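Local coordinates for uncharacterized protein (Borrelia turicatae, PDB 5VJ4) that is of unknown molecular function but is a putative surface protein, possibly lipid-binding, differentially regulated during the tick-mammal transmission cycle of relapsing fever spirochetes, at residues 124-129 with 188-193; 160-165 with 220-225; 168-173 with 181-186. All blocks are in the same frame, centred on the assembly; numbering follows the deposited sequence.

Interaction 1. Residues 124-129 with 188-193. With SO4 (sulfate ion), chain C.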
# COMPACT_ATOMS: atom_id res chain seq x y z
N ILE A 124 -5.27 21.99 16.16
CA ILE A 124 -6.60 21.57 15.72
C ILE A 124 -6.74 21.72 14.20
O ILE A 124 -7.21 20.82 13.53
CB ILE A 124 -7.69 22.33 16.48
CG1 ILE A 124 -7.66 21.92 17.95
CG2 ILE A 124 -9.05 22.04 15.91
CD1 ILE A 124 -8.29 20.58 18.26
N SER A 125 -6.25 22.82 13.64
CA SER A 125 -6.31 22.97 12.21
C SER A 125 -5.52 21.87 11.51
O SER A 125 -5.95 21.35 10.48
CB SER A 125 -5.81 24.33 11.79
OG SER A 125 -5.57 24.31 10.39
N TYR A 126 -4.37 21.52 12.08
CA TYR A 126 -3.55 20.43 11.55
C TYR A 126 -4.27 19.08 11.51
O TYR A 126 -4.52 18.57 10.42
CB TYR A 126 -2.27 20.34 12.35
CG TYR A 126 -1.31 19.29 11.89
CD1 TYR A 126 -0.51 19.50 10.76
CD2 TYR A 126 -1.15 18.10 12.63
CE1 TYR A 126 0.41 18.54 10.37
CE2 TYR A 126 -0.23 17.14 12.26
CZ TYR A 126 0.54 17.35 11.12
OH TYR A 126 1.42 16.38 10.72
N ILE A 127 -4.64 18.51 12.67
CA ILE A 127 -5.33 17.23 12.64
C ILE A 127 -6.68 17.30 11.96
O ILE A 127 -7.29 16.26 11.70
CB ILE A 127 -5.49 16.58 14.01
CG1 ILE A 127 -6.30 17.47 14.94
CG2 ILE A 127 -4.13 16.23 14.57
CD1 ILE A 127 -6.64 16.78 16.24
N GLN A 128 -7.14 18.50 11.65
CA GLN A 128 -8.43 18.64 10.98
C GLN A 128 -8.39 18.01 9.58
O GLN A 128 -9.36 17.41 9.14
CB GLN A 128 -8.79 20.10 10.86
CG GLN A 128 -10.27 20.40 10.79
CD GLN A 128 -10.52 21.74 10.16
OE1 GLN A 128 -9.89 22.75 10.51
NE2 GLN A 128 -11.42 21.77 9.21
N GLY A 129 -7.25 18.17 8.90
CA GLY A 129 -7.07 17.72 7.54
C GLY A 129 -8.09 18.31 6.59
O GLY A 129 -8.16 19.52 6.44
N ARG A 188 4.12 12.08 3.81
CA ARG A 188 3.53 10.78 4.15
C ARG A 188 3.16 10.73 5.63
O ARG A 188 2.05 10.35 5.99
CB ARG A 188 4.45 9.62 3.77
CG ARG A 188 4.94 9.67 2.34
CD ARG A 188 5.35 8.31 1.80
NE ARG A 188 5.96 8.44 0.48
CZ ARG A 188 7.20 8.86 0.25
NH1 ARG A 188 8.02 9.21 1.26
NH2 ARG A 188 7.62 8.94 -1.00
N TYR A 189 4.08 11.19 6.48
CA TYR A 189 3.83 11.17 7.89
C TYR A 189 2.63 12.06 8.25
O TYR A 189 1.75 11.62 9.04
CB TYR A 189 5.07 11.56 8.67
CG TYR A 189 6.24 10.59 8.66
CD1 TYR A 189 6.11 9.27 8.23
CD2 TYR A 189 7.48 11.00 9.15
CE1 TYR A 189 7.20 8.40 8.26
CE2 TYR A 189 8.55 10.13 9.21
CZ TYR A 189 8.42 8.84 8.75
OH TYR A 189 9.52 8.03 8.81
N ASP A 190 2.56 13.26 7.65
CA ASP A 190 1.37 14.14 7.77
C ASP A 190 0.10 13.35 7.52
O ASP A 190 -0.80 13.29 8.38
CB ASP A 190 1.43 15.32 6.80
CG ASP A 190 2.29 16.48 7.32
OD1 ASP A 190 2.59 16.52 8.53
OD2 ASP A 190 2.68 17.34 6.50
N GLY A 191 0.06 12.66 6.38
CA GLY A 191 -1.10 11.88 6.00
C GLY A 191 -1.49 10.93 7.08
O GLY A 191 -2.66 10.86 7.47
N LEU A 192 -0.50 10.21 7.60
CA LEU A 192 -0.78 9.16 8.58
C LEU A 192 -1.34 9.77 9.85
O LEU A 192 -2.32 9.27 10.41
CB LEU A 192 0.46 8.33 8.85
CG LEU A 192 0.89 7.40 7.70
CD1 LEU A 192 2.34 7.07 7.87
CD2 LEU A 192 0.08 6.14 7.65
N VAL A 193 -0.75 10.89 10.26
CA VAL A 193 -1.24 11.61 11.41
C VAL A 193 -2.67 12.07 11.18
O VAL A 193 -3.56 11.77 12.01
CB VAL A 193 -0.32 12.77 11.81
CG1 VAL A 193 -0.87 13.50 13.05
CG2 VAL A 193 1.06 12.22 12.11
S SO4 C . -11.78 26.19 8.48
O1 SO4 C . -11.45 24.79 8.14
O2 SO4 C . -11.67 26.38 9.94
O3 SO4 C . -10.76 27.04 7.87
O4 SO4 C . -13.15 26.52 7.99

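Interaction 2. Residues 160-165 with 220-225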
# COMPACT_ATOMS: atom_id res chain seq x y z
N LEU A 160 3.92 18.85 16.85
CA LEU A 160 4.20 19.88 15.87
C LEU A 160 5.52 20.57 16.17
O LEU A 160 6.24 20.94 15.23
CB LEU A 160 3.06 20.85 15.79
CG LEU A 160 1.79 20.21 15.25
CD1 LEU A 160 0.59 21.12 15.41
CD2 LEU A 160 2.01 19.89 13.78
N LYS A 161 5.86 20.70 17.47
CA LYS A 161 7.15 21.29 17.88
C LYS A 161 8.26 20.43 17.28
O LYS A 161 9.19 20.96 16.61
CB LYS A 161 7.27 21.46 19.41
N THR A 162 8.13 19.11 17.45
CA THR A 162 9.08 18.16 16.88
C THR A 162 9.18 18.31 15.37
O THR A 162 10.27 18.46 14.83
CB THR A 162 8.74 16.71 17.26
OG1 THR A 162 9.15 16.47 18.61
CG2 THR A 162 9.47 15.73 16.38
N LYS A 163 8.02 18.30 14.70
CA LYS A 163 7.98 18.47 13.25
C LYS A 163 8.68 19.76 12.79
O LYS A 163 9.26 19.82 11.68
CB LYS A 163 6.54 18.40 12.74
CG LYS A 163 6.41 18.39 11.23
CD LYS A 163 4.98 18.56 10.75
CE LYS A 163 4.97 18.76 9.25
NZ LYS A 163 3.66 19.24 8.74
N GLY A 164 8.64 20.77 13.65
CA GLY A 164 9.31 22.05 13.37
C GLY A 164 10.82 21.96 13.39
O GLY A 164 11.50 22.49 12.49
N GLU A 165 11.35 21.30 14.43
CA GLU A 165 12.78 20.97 14.48
C GLU A 165 13.19 20.25 13.21
O GLU A 165 14.11 20.68 12.49
CB GLU A 165 13.10 20.08 15.68
CG GLU A 165 12.55 20.56 17.02
CD GLU A 165 12.98 21.97 17.39
OE1 GLU A 165 12.37 22.49 18.36
OE2 GLU A 165 13.90 22.58 16.76
N ARG A 220 9.90 9.62 14.73
CA ARG A 220 10.04 9.43 13.31
C ARG A 220 10.48 10.72 12.62
O ARG A 220 11.26 10.67 11.66
CB ARG A 220 8.78 8.81 12.70
CG ARG A 220 8.37 7.51 13.38
CD ARG A 220 7.02 6.97 12.88
NE ARG A 220 6.76 5.63 13.36
CZ ARG A 220 5.57 5.15 13.69
NH1 ARG A 220 4.49 5.91 13.62
NH2 ARG A 220 5.44 3.90 14.14
N PHE A 221 10.03 11.86 13.15
CA PHE A 221 10.46 13.16 12.65
C PHE A 221 11.85 13.48 13.18
O PHE A 221 12.74 13.83 12.40
CB PHE A 221 9.50 14.26 13.07
CG PHE A 221 8.27 14.34 12.23
CD1 PHE A 221 8.34 14.72 10.91
CD2 PHE A 221 7.01 14.10 12.77
CE1 PHE A 221 7.19 14.82 10.12
CE2 PHE A 221 5.86 14.19 12.00
CZ PHE A 221 5.95 14.55 10.67
N ARG A 222 12.05 13.33 14.49
CA ARG A 222 13.35 13.55 15.11
C ARG A 222 14.50 12.87 14.37
O ARG A 222 15.58 13.45 14.24
CB ARG A 222 13.36 13.09 16.55
CG ARG A 222 13.30 14.23 17.53
CD ARG A 222 13.67 13.68 18.88
NE ARG A 222 12.55 12.97 19.50
CZ ARG A 222 11.53 13.55 20.12
NH1 ARG A 222 11.43 14.90 20.21
NH2 ARG A 222 10.60 12.76 20.67
N LYS A 223 14.21 11.68 13.85
CA LYS A 223 15.19 10.83 13.19
C LYS A 223 15.88 11.53 12.01
O LYS A 223 16.98 11.15 11.62
CB LYS A 223 14.51 9.51 12.78
CG LYS A 223 15.44 8.35 12.39
CD LYS A 223 16.28 7.89 13.58
CE LYS A 223 16.79 6.46 13.41
NZ LYS A 223 17.46 6.17 12.13
N PHE A 224 15.28 12.59 11.47
CA PHE A 224 15.87 13.28 10.33
C PHE A 224 17.26 13.80 10.64
O PHE A 224 18.19 13.61 9.85
CB PHE A 224 14.96 14.41 9.85
CG PHE A 224 13.73 13.94 9.16
CD1 PHE A 224 13.24 12.64 9.35
CD2 PHE A 224 13.02 14.80 8.35
CE1 PHE A 224 12.08 12.21 8.73
CE2 PHE A 224 11.85 14.38 7.73
CZ PHE A 224 11.39 13.08 7.93
N LYS A 225 17.36 14.45 11.80
CA LYS A 225 18.59 14.97 12.37
C LYS A 225 19.74 13.96 12.19
O LYS A 225 20.83 14.34 11.74
CB LYS A 225 18.32 15.29 13.85
CG LYS A 225 19.36 16.09 14.63
CD LYS A 225 19.07 16.09 16.14
CE LYS A 225 18.60 14.71 16.64
NZ LYS A 225 18.20 14.67 18.07

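Interaction 3. Residues 168-173 with 181-186. With SO4 (sulfate ion), chain I.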
# COMPACT_ATOMS: atom_id res chain seq x y z
N LYS A 168 13.59 22.47 10.32
CA LYS A 168 14.86 23.21 10.33
C LYS A 168 16.00 22.37 9.75
O LYS A 168 16.80 22.87 8.95
CB LYS A 168 15.24 23.69 11.73
CG LYS A 168 14.56 24.96 12.19
CD LYS A 168 15.39 25.62 13.29
CE LYS A 168 14.62 26.70 14.02
NZ LYS A 168 13.76 26.10 15.08
N ILE A 169 16.05 21.10 10.13
CA ILE A 169 17.04 20.20 9.52
C ILE A 169 16.85 20.07 7.98
O ILE A 169 17.81 20.09 7.23
CB ILE A 169 17.08 18.84 10.27
CG1 ILE A 169 17.96 18.94 11.55
CG2 ILE A 169 17.58 17.73 9.36
CD1 ILE A 169 17.31 19.61 12.75
N ILE A 170 15.60 19.97 7.53
CA ILE A 170 15.32 19.87 6.09
C ILE A 170 15.80 21.11 5.34
O ILE A 170 16.40 20.99 4.29
CB ILE A 170 13.80 19.66 5.81
CG1 ILE A 170 13.38 18.22 6.07
CG2 ILE A 170 13.43 20.01 4.37
CD1 ILE A 170 11.91 17.94 5.76
N GLU A 171 15.52 22.29 5.87
CA GLU A 171 15.79 23.53 5.14
C GLU A 171 17.20 24.04 5.24
O GLU A 171 17.57 24.95 4.49
CB GLU A 171 14.81 24.61 5.51
CG GLU A 171 13.65 24.67 4.54
CD GLU A 171 12.36 25.13 5.20
OE1 GLU A 171 12.38 25.55 6.39
OE2 GLU A 171 11.32 25.06 4.52
N ASP A 172 18.00 23.46 6.14
CA ASP A 172 19.43 23.77 6.19
C ASP A 172 20.04 23.57 4.80
O ASP A 172 19.83 22.52 4.19
CB ASP A 172 20.16 22.89 7.19
CG ASP A 172 21.62 23.31 7.38
OD1 ASP A 172 22.36 23.41 6.37
OD2 ASP A 172 22.02 23.51 8.56
N PRO A 173 20.77 24.60 4.30
CA PRO A 173 21.32 24.52 2.95
C PRO A 173 22.30 23.36 2.72
O PRO A 173 22.34 22.85 1.59
CB PRO A 173 22.00 25.88 2.77
CG PRO A 173 22.17 26.44 4.15
CD PRO A 173 21.00 25.92 4.91
N ARG A 181 13.68 14.53 -0.59
CA ARG A 181 13.32 13.20 -0.13
C ARG A 181 12.78 13.21 1.27
O ARG A 181 11.89 12.39 1.60
CB ARG A 181 14.50 12.24 -0.22
CG ARG A 181 14.08 10.82 -0.52
CD ARG A 181 15.28 10.00 -0.86
NE ARG A 181 14.98 8.57 -0.82
CZ ARG A 181 15.91 7.62 -0.72
NH1 ARG A 181 17.20 7.95 -0.64
NH2 ARG A 181 15.55 6.35 -0.73
N LEU A 182 13.30 14.12 2.09
CA LEU A 182 12.79 14.28 3.44
C LEU A 182 11.39 14.88 3.46
O LEU A 182 10.51 14.38 4.16
CB LEU A 182 13.76 15.06 4.31
CG LEU A 182 15.10 14.35 4.57
CD1 LEU A 182 15.97 15.26 5.40
CD2 LEU A 182 14.96 13.00 5.26
N GLN A 183 11.18 15.94 2.67
CA GLN A 183 9.86 16.55 2.56
C GLN A 183 8.81 15.50 2.18
O GLN A 183 7.76 15.42 2.83
CB GLN A 183 9.87 17.68 1.55
CG GLN A 183 10.63 18.91 2.02
CD GLN A 183 10.77 19.94 0.92
OE1 GLN A 183 10.84 19.61 -0.27
NE2 GLN A 183 10.84 21.21 1.31
N ASN A 184 9.11 14.66 1.17
CA ASN A 184 8.18 13.61 0.79
C ASN A 184 7.82 12.70 1.94
O ASN A 184 6.64 12.41 2.17
CB ASN A 184 8.70 12.83 -0.40
CG ASN A 184 8.90 13.72 -1.61
OD1 ASN A 184 8.69 14.92 -1.54
ND2 ASN A 184 9.31 13.12 -2.71
N MSE A 185 8.82 12.28 2.71
CA MSE A 185 8.53 11.48 3.87
C MSE A 185 7.71 12.32 4.83
O MSE A 185 6.69 11.86 5.35
CB MSE A 185 9.77 10.92 4.53
CG MSE A 185 9.44 9.72 5.44
SE MSE A 185 8.56 8.20 4.52
CE MSE A 185 10.13 7.63 3.46
N CYS A 186 8.13 13.57 5.03
CA CYS A 186 7.38 14.48 5.90
C CYS A 186 5.89 14.42 5.53
O CYS A 186 5.06 14.15 6.41
CB CYS A 186 7.95 15.90 5.84
SG CYS A 186 7.24 17.06 7.01
S SO4 I . 12.50 5.18 -2.49
O1 SO4 I . 13.44 4.83 -1.40
O2 SO4 I . 11.60 4.01 -2.59
O3 SO4 I . 11.73 6.45 -2.18
O4 SO4 I . 13.32 5.28 -3.73

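Interaction 1. Residues 124-129 with 188-193
The phenol of Tyr126 and the carboxylate of Asp190 are the flat groups that meet here. OD1 of Asp190 lies at the rim of the tyrosine ring, near its plane, with the carboxylate plane standing at 76° to the ring. Val193 comes in obliquely, with CG1 3.8 Å from Tyr126 CE2. Lys194, the next residue along, makes a cation-pi contact with the same ring.

The pairing joins helix 118-128, close to its C-terminal end, to the middle of helix 176-201. Tyr126 holds CG anti to the backbone N (chi1 -179°), which sends the ring across to the neighbouring helix. There its OH donates a hydrogen bond to Asp190 OD1, 2.5 Å away as modelled. The closest CA atoms across the contact, those of Tyr126 and Asp190, are still 8.8 Å apart; the side chains do the bridging. Gln128 faces another way: its NE2 gives a hydrogen bond to O1 of a sulfate at 3.2 Å, and the same nitrogen bonds Leu131 O. The sulfate, probably from the crystallisation liquor, is held as well by the backbone nitrogens of Ile103 and Asp104.

Asp190 OD1 also forms a salt bridge with Lys163, so one carboxylate oxygen receives both a phenol and an ammonium group. The nearby ammonium probably favours the ionised aspartate, and the two donors converging on OD1 limit the freedom of that oxygen.

Interaction 2. Residues 160-165 with 220-225
Packing in an all-helical fold is exemplified where Thr162 and Lys163, on the long helix 145-171, meet Phe221 and Arg222 at the junction of the short helices 218-222 and 224-229. The backbones come close, with Lys163 and Phe221 CA atoms 5.9 Å apart.

The aliphatic stem of Lys163 lies over one face of the Phe221 ring in a CH-pi contact. Its CG stands 4.0 Å from the centroid of that ring, 19° off the normal, displaced toward the CE1 and CZ rim. With CG anti to the backbone N (chi1 -173°) and the chain extended beyond it, the lysine runs past the ring and takes its ammonium group on to Asp190. Thr162 uses its methyl branch instead, placing CG2 3.6 Å from Phe221 CB. Its OG1 faces Arg222 NH1 at a poor angle for a hydrogen bond, and the arginine reaches there by a bend at chi3. From helix 176-201, Cys186 packs at the edge of the phenylalanine ring, and Tyr189, on the side away from Lys163, meets it edge-to-face.

One lysine thus does two jobs: its methylenes cover an aromatic face while its ammonium forms a salt bridge with Asp190 OD1, leaving the meeting of Lys163 with Phe221 itself apolar.

Interaction 3. Residues 168-173 with 181-186
Ile170 fits against Leu182 and Gln183 in a helical hairpin, the last turn of helix 145-171 folding back on the early turns of helix 176-201 after a short connection.

Apolar packing dominates. Ile170 points toward the partner helix, and its CG1 lies 3.6 Å from Leu182 CB; the two side chains run past each other in opposite directions. Ile170 CD1 also lies 3.7 Å from Leu182 CB. The other branch turns to Gln183: a chi1 of -77° leaves CG1 beside the backbone N and turns CG2 opposite it. Ile170 CG2 touches Gln183 CG at 3.8 Å, meaning that the glutamine contributes its aliphatic stem. Phe224 of helix 224-229 packs on both Ile170 and Leu182.

Polar bonds lie at the margins. Asp172, the first residue off the helix, uses OD1 to bond Thr174 N within the connection, and Asn175 ND2 bonds Ile169 O.

Ionic contacts gather round Arg181, which reaches away from the hairpin to form a salt bridge with Asp235. A sulfate, probably from the crystallisation liquor, sits between this arginine and Arg181 NE of the second subunit; Arg181 NH2 gives a hydrogen bond to its O1, which lies at the guanidinium edge, 2.7 Å away.

Helices 145-171 and 176-201, consecutive in the chain, are common to the contacts. Interactions 2 and 3 share helix 145-171 and have centres about 10 Å apart; interactions 1 and 3 share helix 176-201, with centres about 17 Å apart; interactions 1 and 2 are about 14 Å apart. Along the chain, interaction 3 closes the local hairpin and is nested inside the loops of both others, whereas interactions 1 and 2 alternate their segments. Interaction 2 touches both of the others, through the Asp190-Lys163 salt bridge and Tyr189 on one hand and Cys186 on the other. Residues of the segments in interactions 1 and 3 also reach the second subunit.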